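Local atomic coordinates of probable hydrolase (Pseudomonas aeruginosa, PDB entry 3OM8), a protein that is an alpha/beta-hydrolase that probably cleaves its substrate hydrolytically and may act as a 3-oxoadipate enol-lactonase. Residues D60-G65 with G80-E85; Y74-L79 with G103-Q108; G131-W136 with A194-D199; T220-S225 with A244-N249. One frame throughout, in Å; residues are numbered along the deposited sequence.

The four contacts run from the helices beside the sheet of an alpha/beta hydrolase to its probable active-site loops. Interactions 1 and 2 share helix 76-90, touch each other and interleave along the chain; their centres lie about 9 Å apart. Interaction 2 joins that helix to helix 102-113, which follows the probable nucleophile elbow. Interaction 3 comes next in sequence, its centre about 13 Å from that of interaction 2, and closes the helical region inserted between strands 118-124 and 211-216. Interaction 4 follows, joining the loops after strands 211-216 and 238-242. Its centre is about 23 Å from that of interaction 1. It holds His246 of the probable catalytic triad, which Ile105 of interaction 2 and Val195 of interaction 3 approach without touching.

Interaction 1 of 4, residues D60-G65 with G80-E85; sequences DARGHG and GEDVLE
Arg62 meets Asp82 side-on, one nitrogen for each carboxylate oxygen, in a classic bidentate salt bridge. Arg62 NE donates to Asp82 OD2 at 3.0 Å, and Arg62 NH1 to Asp82 OD1 at 2.9 Å. Both bonds are nearly straight and use the syn lone pairs, and the two flat groups lie only 19° from coplanar. The arginine chain leaves its backbone extended and turns about its CG-CD bond (chi3 -61°), which brings the NE edge to the acid. Further charges surround the pair: Arg78 also binds Asp82 OD1, while Asp13 takes Arg62 NH2, so the buried guanidinium is shared between two acids.

Beside this tight fork the contact is looser and is bridged by solvent. A water accepts from Arg62 N at 2.8 Å and donates to Asp82 OD2 at 2.6 Å, giving that oxygen a second donor. The nearest CA atoms, those of Arg62 and Asp82, remain 7.8 Å apart, and the partly exposed Glu81 carries its carboxylate away from the loop. Arg62 itself is presented by a type II turn from Ala61 to His64, closed by the bond from His64 N to Ala61 O.

The turn belongs to the loop leaving strand 55-59. Asp82 lies on helix 76-90, whose Val83 and Leu84 pack against Leu110 of helix 102-113.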
# COMPACT_ATOMS: atom_id res chain seq x y z
N ASP B 60 -18.59 4.86 23.30
CA ASP B 60 -17.43 4.53 24.12
C ASP B 60 -17.49 3.04 24.41
O ASP B 60 -18.48 2.53 24.92
CB ASP B 60 -17.43 5.35 25.42
CG ASP B 60 -17.02 6.78 25.18
OD1 ASP B 60 -16.40 7.03 24.12
OD2 ASP B 60 -17.31 7.67 26.03
N ALA B 61 -16.43 2.33 24.06
CA ALA B 61 -16.41 0.89 24.26
C ALA B 61 -16.59 0.51 25.74
O ALA B 61 -16.36 1.31 26.64
CB ALA B 61 -15.13 0.31 23.71
N ARG B 62 -17.04 -0.72 25.96
CA ARG B 62 -17.07 -1.32 27.28
C ARG B 62 -15.77 -0.98 28.01
O ARG B 62 -14.68 -1.15 27.47
CB ARG B 62 -17.25 -2.84 27.11
CG ARG B 62 -17.07 -3.70 28.33
CD ARG B 62 -17.38 -5.15 27.96
NE ARG B 62 -18.76 -5.30 27.50
CZ ARG B 62 -19.75 -5.80 28.24
NH1 ARG B 62 -20.98 -5.89 27.75
NH2 ARG B 62 -19.51 -6.21 29.49
N GLY B 63 -15.88 -0.47 29.23
CA GLY B 63 -14.71 -0.19 30.04
C GLY B 63 -14.06 1.16 29.80
O GLY B 63 -13.08 1.50 30.47
N HIS B 64 -14.61 1.94 28.87
CA HIS B 64 -13.97 3.19 28.43
C HIS B 64 -14.84 4.44 28.58
O HIS B 64 -16.08 4.37 28.56
CB HIS B 64 -13.57 3.09 26.95
CG HIS B 64 -12.39 2.20 26.70
ND1 HIS B 64 -12.51 0.84 26.54
CD2 HIS B 64 -11.08 2.49 26.54
CE1 HIS B 64 -11.31 0.32 26.32
NE2 HIS B 64 -10.43 1.30 26.31
N GLY B 65 -14.17 5.58 28.68
CA GLY B 65 -14.82 6.88 28.66
C GLY B 65 -16.09 7.01 29.47
O GLY B 65 -16.08 6.93 30.70
N GLY B 80 -18.11 -7.43 20.41
CA GLY B 80 -18.89 -7.41 19.19
C GLY B 80 -20.38 -7.35 19.48
O GLY B 80 -21.12 -6.64 18.80
N GLU B 81 -20.81 -8.09 20.49
CA GLU B 81 -22.22 -8.10 20.87
C GLU B 81 -22.69 -6.72 21.32
O GLU B 81 -23.85 -6.34 21.10
CB GLU B 81 -22.47 -9.14 21.96
CG GLU B 81 -22.49 -10.57 21.45
CD GLU B 81 -23.70 -10.86 20.58
OE1 GLU B 81 -24.78 -10.26 20.82
OE2 GLU B 81 -23.58 -11.69 19.65
N ASP B 82 -21.79 -5.96 21.94
CA ASP B 82 -22.10 -4.59 22.33
C ASP B 82 -22.57 -3.78 21.11
O ASP B 82 -23.56 -3.05 21.17
CB ASP B 82 -20.87 -3.92 22.97
CG ASP B 82 -20.58 -4.45 24.38
OD1 ASP B 82 -21.38 -5.24 24.94
OD2 ASP B 82 -19.53 -4.06 24.93
N VAL B 83 -21.85 -3.91 19.99
CA VAL B 83 -22.24 -3.20 18.77
C VAL B 83 -23.60 -3.70 18.29
O VAL B 83 -24.50 -2.91 18.02
CB VAL B 83 -21.16 -3.33 17.67
CG1 VAL B 83 -21.65 -2.72 16.36
CG2 VAL B 83 -19.86 -2.65 18.12
N LEU B 84 -23.76 -5.02 18.21
CA LEU B 84 -25.02 -5.59 17.77
C LEU B 84 -26.20 -5.09 18.59
O LEU B 84 -27.27 -4.84 18.04
CB LEU B 84 -24.96 -7.11 17.77
CG LEU B 84 -23.91 -7.68 16.82
CD1 LEU B 84 -23.96 -9.20 16.82
CD2 LEU B 84 -24.11 -7.14 15.43
N GLU B 85 -26.01 -4.94 19.90
CA GLU B 85 -27.09 -4.48 20.77
C GLU B 85 -27.37 -2.99 20.60
O GLU B 85 -28.51 -2.55 20.74
CB GLU B 85 -26.80 -4.81 22.25
CG GLU B 85 -26.71 -6.31 22.54
CD GLU B 85 -26.65 -6.62 24.03
OE1 GLU B 85 -27.20 -5.85 24.85
OE2 GLU B 85 -26.06 -7.66 24.40
O HOH W 1 -18.08 -2.26 23.80

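Interaction 2 of 4, residues Y74-L79 with G103-Q108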
# COMPACT_ATOMS: atom_id res chain seq x y z
N TYR B 74 -12.55 -9.25 29.23
CA TYR B 74 -13.58 -9.15 28.20
C TYR B 74 -13.22 -10.13 27.10
O TYR B 74 -12.05 -10.30 26.80
CB TYR B 74 -13.62 -7.75 27.59
CG TYR B 74 -13.73 -6.61 28.58
CD1 TYR B 74 -14.27 -6.80 29.85
CD2 TYR B 74 -13.33 -5.34 28.23
CE1 TYR B 74 -14.38 -5.74 30.74
CE2 TYR B 74 -13.43 -4.29 29.10
CZ TYR B 74 -13.95 -4.49 30.36
OH TYR B 74 -14.04 -3.42 31.21
N THR B 75 -14.21 -10.79 26.51
CA THR B 75 -13.98 -11.56 25.29
C THR B 75 -14.25 -10.69 24.05
O THR B 75 -15.00 -9.72 24.11
CB THR B 75 -14.90 -12.77 25.20
OG1 THR B 75 -16.25 -12.31 25.04
CG2 THR B 75 -14.79 -13.62 26.45
N LEU B 76 -13.63 -11.06 22.93
CA LEU B 76 -13.88 -10.36 21.67
C LEU B 76 -15.37 -10.41 21.35
O LEU B 76 -15.98 -9.40 20.98
CB LEU B 76 -13.06 -10.98 20.54
CG LEU B 76 -13.18 -10.29 19.17
CD1 LEU B 76 -12.91 -8.79 19.28
CD2 LEU B 76 -12.24 -10.95 18.16
N ALA B 77 -15.95 -11.59 21.50
CA ALA B 77 -17.35 -11.83 21.16
C ALA B 77 -18.27 -10.86 21.89
O ALA B 77 -19.25 -10.37 21.33
CB ALA B 77 -17.73 -13.27 21.47
N ARG B 78 -17.95 -10.60 23.16
CA ARG B 78 -18.73 -9.68 23.98
C ARG B 78 -18.61 -8.25 23.47
O ARG B 78 -19.59 -7.51 23.47
CB ARG B 78 -18.28 -9.76 25.45
CG ARG B 78 -19.08 -8.87 26.39
CD ARG B 78 -20.57 -9.23 26.41
NE ARG B 78 -21.37 -8.19 25.78
CZ ARG B 78 -22.69 -8.21 25.67
NH1 ARG B 78 -23.32 -7.20 25.07
NH2 ARG B 78 -23.40 -9.22 26.16
N LEU B 79 -17.41 -7.85 23.05
CA LEU B 79 -17.21 -6.51 22.49
C LEU B 79 -17.97 -6.34 21.16
O LEU B 79 -18.42 -5.25 20.82
CB LEU B 79 -15.72 -6.23 22.28
CG LEU B 79 -14.82 -6.30 23.51
CD1 LEU B 79 -13.38 -5.97 23.12
CD2 LEU B 79 -15.31 -5.34 24.59
N GLY B 103 -11.07 -1.41 17.81
CA GLY B 103 -12.29 -1.27 17.02
C GLY B 103 -12.23 -2.07 15.73
O GLY B 103 -13.24 -2.60 15.25
N GLY B 104 -11.04 -2.17 15.15
CA GLY B 104 -10.85 -2.91 13.91
C GLY B 104 -10.99 -4.41 14.11
O GLY B 104 -11.44 -5.13 13.21
N ILE B 105 -10.60 -4.87 15.30
CA ILE B 105 -10.72 -6.28 15.66
C ILE B 105 -12.20 -6.61 15.86
O ILE B 105 -12.69 -7.65 15.40
CB ILE B 105 -9.91 -6.64 16.93
CG1 ILE B 105 -8.44 -6.21 16.80
CG2 ILE B 105 -9.96 -8.14 17.18
CD1 ILE B 105 -7.57 -6.65 18.02
N VAL B 106 -12.91 -5.72 16.54
CA VAL B 106 -14.36 -5.83 16.62
C VAL B 106 -14.96 -5.90 15.22
O VAL B 106 -15.87 -6.70 14.95
CB VAL B 106 -14.97 -4.67 17.42
CG1 VAL B 106 -16.49 -4.79 17.44
CG2 VAL B 106 -14.42 -4.67 18.85
N GLY B 107 -14.45 -5.07 14.31
CA GLY B 107 -14.90 -5.08 12.93
C GLY B 107 -14.76 -6.45 12.28
O GLY B 107 -15.71 -6.96 11.69
N GLN B 108 -13.58 -7.04 12.38
CA GLN B 108 -13.35 -8.34 11.77
C GLN B 108 -14.30 -9.39 12.36
O GLN B 108 -14.82 -10.24 11.63
CB GLN B 108 -11.90 -8.78 11.96
CG GLN B 108 -10.89 -7.88 11.27
CD GLN B 108 -9.51 -8.04 11.84
OE1 GLN B 108 -8.86 -9.06 11.63
NE2 GLN B 108 -9.05 -7.04 12.59
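The carbonyl oxygen of Gly104, next in the chain to the Ile105 that meets Leu76, is gripped twice by Gln108: by its backbone N at 3.0 Å and by its side-chain NE2 at 3.1 Å. The two donors come from opposite faces of the carbonyl plane, NE2 lying well above it. Gln108 NE2 also binds Ser127 O, which ties the helix to the loop after strand 118-124. In the alpha/beta hydrolase fold this is the helix behind the nucleophile elbow, and Gly103 closes what is probably the GxSxG motif around Ser101.

The side chains that meet across the interface are apolar. Leu76 straddles Ile105 with its fork, both CD1 and CD2 standing 3.7 Å from Ile105 CG2, and the two side chains cross at about a right angle. Leu76 can do this because CG lies anti to its backbone N (chi1 -177°), which carries the methyls from the flank of helix 76-90 onto the neighbouring helix. One turn on, Leu79 brings its CB rather than its branch to the contact, 4.0 Å from Val106 CG2, where the CA atoms of the two residues come within 6.6 Å. Leu102 and Ala194 take up more of the Leu79 side chain, and Trp109 extends the surface against Leu76.

Thr75 is the N-cap, just ahead of the helix bearing both leucines, and its OG1 accepts from Arg78 N at 3.1 Å. The other methyl of Val106, CG1, rests 3.9 Å from the carbonyl O of Leu79.

Interaction 3 of 4, residues G131-W136 with A194-D199; sequences GPAAQW and AVRDTD
Ala133 and Arg196 bring their CA atoms to within 5.1 Å, where the chain entering helix 134-145 meets the end of helix 185-196. A cis peptide bond precedes Pro132; beyond it Trp136 N bonds to Ala133 O at 2.9 Å. On the other side the chain leaves its helix through Thr198, whose OG1 turns back onto Ala194 O at 2.8 Å.

Little but a methyl separates the backbones: Ala133 CB sits 3.5 Å from Arg196 CG. Trp136 lies alongside, its CB 3.7 Å from Arg196 CB. Val195 CG1 sits over the face of the six-membered ring in a CH-pi contact, 3.8 Å from the centroid and 20° off the normal, leaning to the CZ2 side. Gln135 CG covers part of the opposite face, so the indole is held between its own helix and the incoming valine. Its NE1 binds Leu130 O, which fixes the rotation of the ring.

These helices bound the helical cap inserted between strands 118-124 and 211-216 of the alpha/beta hydrolase fold, and the contact draws the start of that insertion against its end. Val195 also packs on Leu102, beside the probable nucleophile.

Arg196 touches through its aliphatic part, for a turn about CG-CD (chi3 57°) leads the guanidinium away from the indole to Asp197, gripped side-on: NE donates to Asp197 OD1 at 2.8 Å, NH2 to OD2. NH1 pairs with Asp137.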
# COMPACT_ATOMS: atom_id res chain seq x y z
N GLY B 131 -0.39 -11.60 18.96
CA GLY B 131 0.43 -12.45 19.82
C GLY B 131 1.91 -12.18 19.64
O GLY B 131 2.30 -11.33 18.83
N PRO B 132 2.77 -12.89 20.41
CA PRO B 132 2.42 -13.92 21.40
C PRO B 132 1.56 -13.36 22.53
O PRO B 132 1.66 -12.17 22.85
CB PRO B 132 3.79 -14.35 21.94
CG PRO B 132 4.77 -13.96 20.88
CD PRO B 132 4.22 -12.68 20.33
N ALA B 133 0.72 -14.20 23.13
CA ALA B 133 -0.20 -13.76 24.19
C ALA B 133 0.49 -13.25 25.46
O ALA B 133 -0.06 -12.41 26.18
CB ALA B 133 -1.20 -14.86 24.51
N ALA B 134 1.70 -13.75 25.73
CA ALA B 134 2.43 -13.40 26.96
C ALA B 134 2.45 -11.91 27.27
O ALA B 134 2.22 -11.49 28.40
CB ALA B 134 3.86 -13.94 26.90
N GLN B 135 2.75 -11.10 26.27
CA GLN B 135 2.89 -9.67 26.50
C GLN B 135 1.61 -9.02 27.04
O GLN B 135 1.67 -7.94 27.61
CB GLN B 135 3.30 -8.98 25.20
CG GLN B 135 2.24 -9.07 24.13
CD GLN B 135 2.78 -8.74 22.77
OE1 GLN B 135 3.11 -7.59 22.49
NE2 GLN B 135 2.87 -9.75 21.92
N TRP B 136 0.47 -9.68 26.84
CA TRP B 136 -0.80 -9.09 27.25
C TRP B 136 -1.12 -9.40 28.71
O TRP B 136 -1.66 -8.56 29.42
CB TRP B 136 -1.94 -9.50 26.31
CG TRP B 136 -1.67 -9.07 24.90
CD1 TRP B 136 -1.29 -9.88 23.86
CD2 TRP B 136 -1.71 -7.73 24.37
NE1 TRP B 136 -1.12 -9.12 22.72
CE2 TRP B 136 -1.37 -7.81 23.01
CE3 TRP B 136 -2.02 -6.48 24.92
CZ2 TRP B 136 -1.32 -6.68 22.18
CZ3 TRP B 136 -1.97 -5.37 24.11
CH2 TRP B 136 -1.62 -5.47 22.75
N ALA B 194 -9.31 -9.50 25.63
CA ALA B 194 -9.98 -9.71 24.35
C ALA B 194 -8.91 -9.83 23.27
O ALA B 194 -8.92 -10.78 22.49
CB ALA B 194 -10.93 -8.56 24.03
N VAL B 195 -7.98 -8.88 23.26
CA VAL B 195 -6.87 -8.88 22.30
C VAL B 195 -6.02 -10.13 22.43
O VAL B 195 -5.71 -10.80 21.45
CB VAL B 195 -5.97 -7.66 22.51
CG1 VAL B 195 -4.76 -7.76 21.62
CG2 VAL B 195 -6.73 -6.38 22.26
N ARG B 196 -5.63 -10.45 23.66
CA ARG B 196 -4.80 -11.62 23.94
C ARG B 196 -5.35 -12.89 23.31
O ARG B 196 -4.59 -13.66 22.72
CB ARG B 196 -4.66 -11.81 25.46
CG ARG B 196 -3.84 -13.02 25.87
CD ARG B 196 -4.16 -13.41 27.32
NE ARG B 196 -5.59 -13.68 27.47
CZ ARG B 196 -6.28 -13.53 28.60
NH1 ARG B 196 -5.69 -13.10 29.71
NH2 ARG B 196 -7.58 -13.79 28.59
N ASP B 197 -6.65 -13.11 23.42
CA ASP B 197 -7.26 -14.36 22.97
C ASP B 197 -7.53 -14.40 21.48
O ASP B 197 -8.06 -15.38 20.96
CB ASP B 197 -8.57 -14.61 23.73
CG ASP B 197 -8.35 -14.80 25.22
OD1 ASP B 197 -7.21 -15.11 25.63
OD2 ASP B 197 -9.33 -14.63 25.98
N THR B 198 -7.16 -13.34 20.77
CA THR B 198 -7.56 -13.20 19.38
C THR B 198 -6.54 -13.70 18.36
O THR B 198 -5.40 -13.22 18.33
CB THR B 198 -7.88 -11.74 19.06
OG1 THR B 198 -9.05 -11.35 19.80
CG2 THR B 198 -8.13 -11.57 17.57
N ASP B 199 -6.95 -14.65 17.53
CA ASP B 199 -6.22 -14.95 16.30
C ASP B 199 -7.19 -15.24 15.15
O ASP B 199 -7.65 -16.37 14.99
CB ASP B 199 -5.25 -16.12 16.50
CG ASP B 199 -4.35 -16.34 15.28
OD1 ASP B 199 -4.46 -15.56 14.31
OD2 ASP B 199 -3.52 -17.27 15.29

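Interaction 4 of 4, residues T220-S225 with A244-N249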
# COMPACT_ATOMS: atom_id res chain seq x y z
N THR B 220 3.99 0.54 15.26
CA THR B 220 4.57 -0.52 16.09
C THR B 220 3.53 -1.28 16.90
O THR B 220 3.76 -2.42 17.29
CB THR B 220 5.62 0.02 17.08
OG1 THR B 220 5.26 1.34 17.48
CG2 THR B 220 6.99 0.05 16.42
N VAL B 221 2.40 -0.64 17.18
CA VAL B 221 1.28 -1.34 17.81
C VAL B 221 0.69 -2.38 16.85
O VAL B 221 0.79 -3.59 17.09
CB VAL B 221 0.19 -0.34 18.24
CG1 VAL B 221 -0.96 -1.08 18.92
CG2 VAL B 221 0.77 0.71 19.16
N THR B 222 0.09 -1.91 15.77
CA THR B 222 -0.43 -2.79 14.72
C THR B 222 0.40 -2.57 13.45
O THR B 222 0.12 -1.66 12.66
CB THR B 222 -1.91 -2.50 14.43
OG1 THR B 222 -2.12 -1.08 14.38
CG2 THR B 222 -2.80 -3.07 15.52
N ALA B 223 1.44 -3.38 13.29
CA ALA B 223 2.41 -3.21 12.22
C ALA B 223 1.76 -3.18 10.82
O ALA B 223 0.73 -3.82 10.58
CB ALA B 223 3.46 -4.29 12.29
N ALA B 224 2.36 -2.43 9.91
CA ALA B 224 1.84 -2.37 8.55
C ALA B 224 1.62 -3.78 8.00
O ALA B 224 0.58 -4.05 7.41
CB ALA B 224 2.77 -1.56 7.65
N SER B 225 2.58 -4.68 8.20
CA SER B 225 2.46 -6.04 7.66
C SER B 225 1.19 -6.74 8.14
O SER B 225 0.65 -7.61 7.44
CB SER B 225 3.68 -6.87 8.01
OG SER B 225 3.76 -7.08 9.42
N ALA B 244 1.98 7.03 8.39
CA ALA B 244 1.60 7.30 9.78
C ALA B 244 2.15 6.27 10.75
O ALA B 244 2.66 5.22 10.34
CB ALA B 244 0.08 7.35 9.91
N VAL B 245 2.03 6.59 12.03
CA VAL B 245 2.32 5.66 13.12
C VAL B 245 1.08 4.84 13.47
O VAL B 245 0.85 3.81 12.85
CB VAL B 245 2.88 6.38 14.35
CG1 VAL B 245 3.30 5.37 15.40
CG2 VAL B 245 4.07 7.25 13.94
N HIS B 246 0.26 5.27 14.42
CA HIS B 246 -0.89 4.43 14.80
C HIS B 246 -2.28 5.06 14.70
O HIS B 246 -3.25 4.37 14.39
CB HIS B 246 -0.69 3.79 16.18
CG HIS B 246 -1.76 2.81 16.56
ND1 HIS B 246 -1.97 1.64 15.87
CD2 HIS B 246 -2.68 2.83 17.55
CE1 HIS B 246 -2.98 0.98 16.41
NE2 HIS B 246 -3.43 1.68 17.44
N LEU B 247 -2.40 6.35 14.98
CA LEU B 247 -3.69 7.01 14.85
C LEU B 247 -3.69 7.82 13.55
O LEU B 247 -3.57 9.04 13.56
CB LEU B 247 -3.97 7.92 16.05
CG LEU B 247 -4.02 7.26 17.44
CD1 LEU B 247 -3.83 8.30 18.51
CD2 LEU B 247 -5.32 6.52 17.67
N SER B 248 -3.84 7.11 12.44
CA SER B 248 -3.63 7.74 11.13
C SER B 248 -4.69 8.80 10.81
O SER B 248 -4.40 9.75 10.09
CB SER B 248 -3.50 6.68 10.03
OG SER B 248 -4.62 5.82 10.01
N ASN B 249 -5.88 8.67 11.38
CA ASN B 249 -6.90 9.72 11.23
C ASN B 249 -6.46 11.02 11.86
O ASN B 249 -6.87 12.10 11.44
CB ASN B 249 -8.25 9.29 11.80
CG ASN B 249 -8.23 9.15 13.33
OD1 ASN B 249 -7.41 8.43 13.90
ND2 ASN B 249 -9.16 9.83 14.00
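Val221 and Thr222 hold the imidazole of His246 from two directions, one over a face and the other at an edge. Val221 CB stands 3.9 Å from the ring centroid and only 15° off the normal, a CH-pi contact; its CG1 methyl extends the cover to His246 CE1 at 3.8 Å. Thr222 OG1 arrives in the plane of the ring instead, 3.0 Å from His246 CE1 and 3.1 Å from His246 ND1. The histidine holds CG anti to its backbone N (chi1 -174°), which carries the ring out toward both residues.

The next shell explains the aim of both groups. Asp219 OD2 is hydrogen-bonded to both His246 ND1 and Thr222 OG1, so the threonine positions the acid as a second-shell partner while bordering the ring. Trp160, from the cap, meets the imidazole with its plane at about 20°. Farther out, the segment 220-225 reaches the interface with a second subunit, where Thr220 O bonds to Ser225 OG of that subunit.

At the other ring nitrogen, NE2 makes a weak hydrogen bond to Ser101 OG. Aspartate at ND1 and serine at NE2 form the geometry of a Ser-His-Asp catalytic triad, consistent with His246 relaying a proton to and from Ser101 during hydrolysis, with Val221 over one face and Thr222 at the edge probably limiting how the ring can turn.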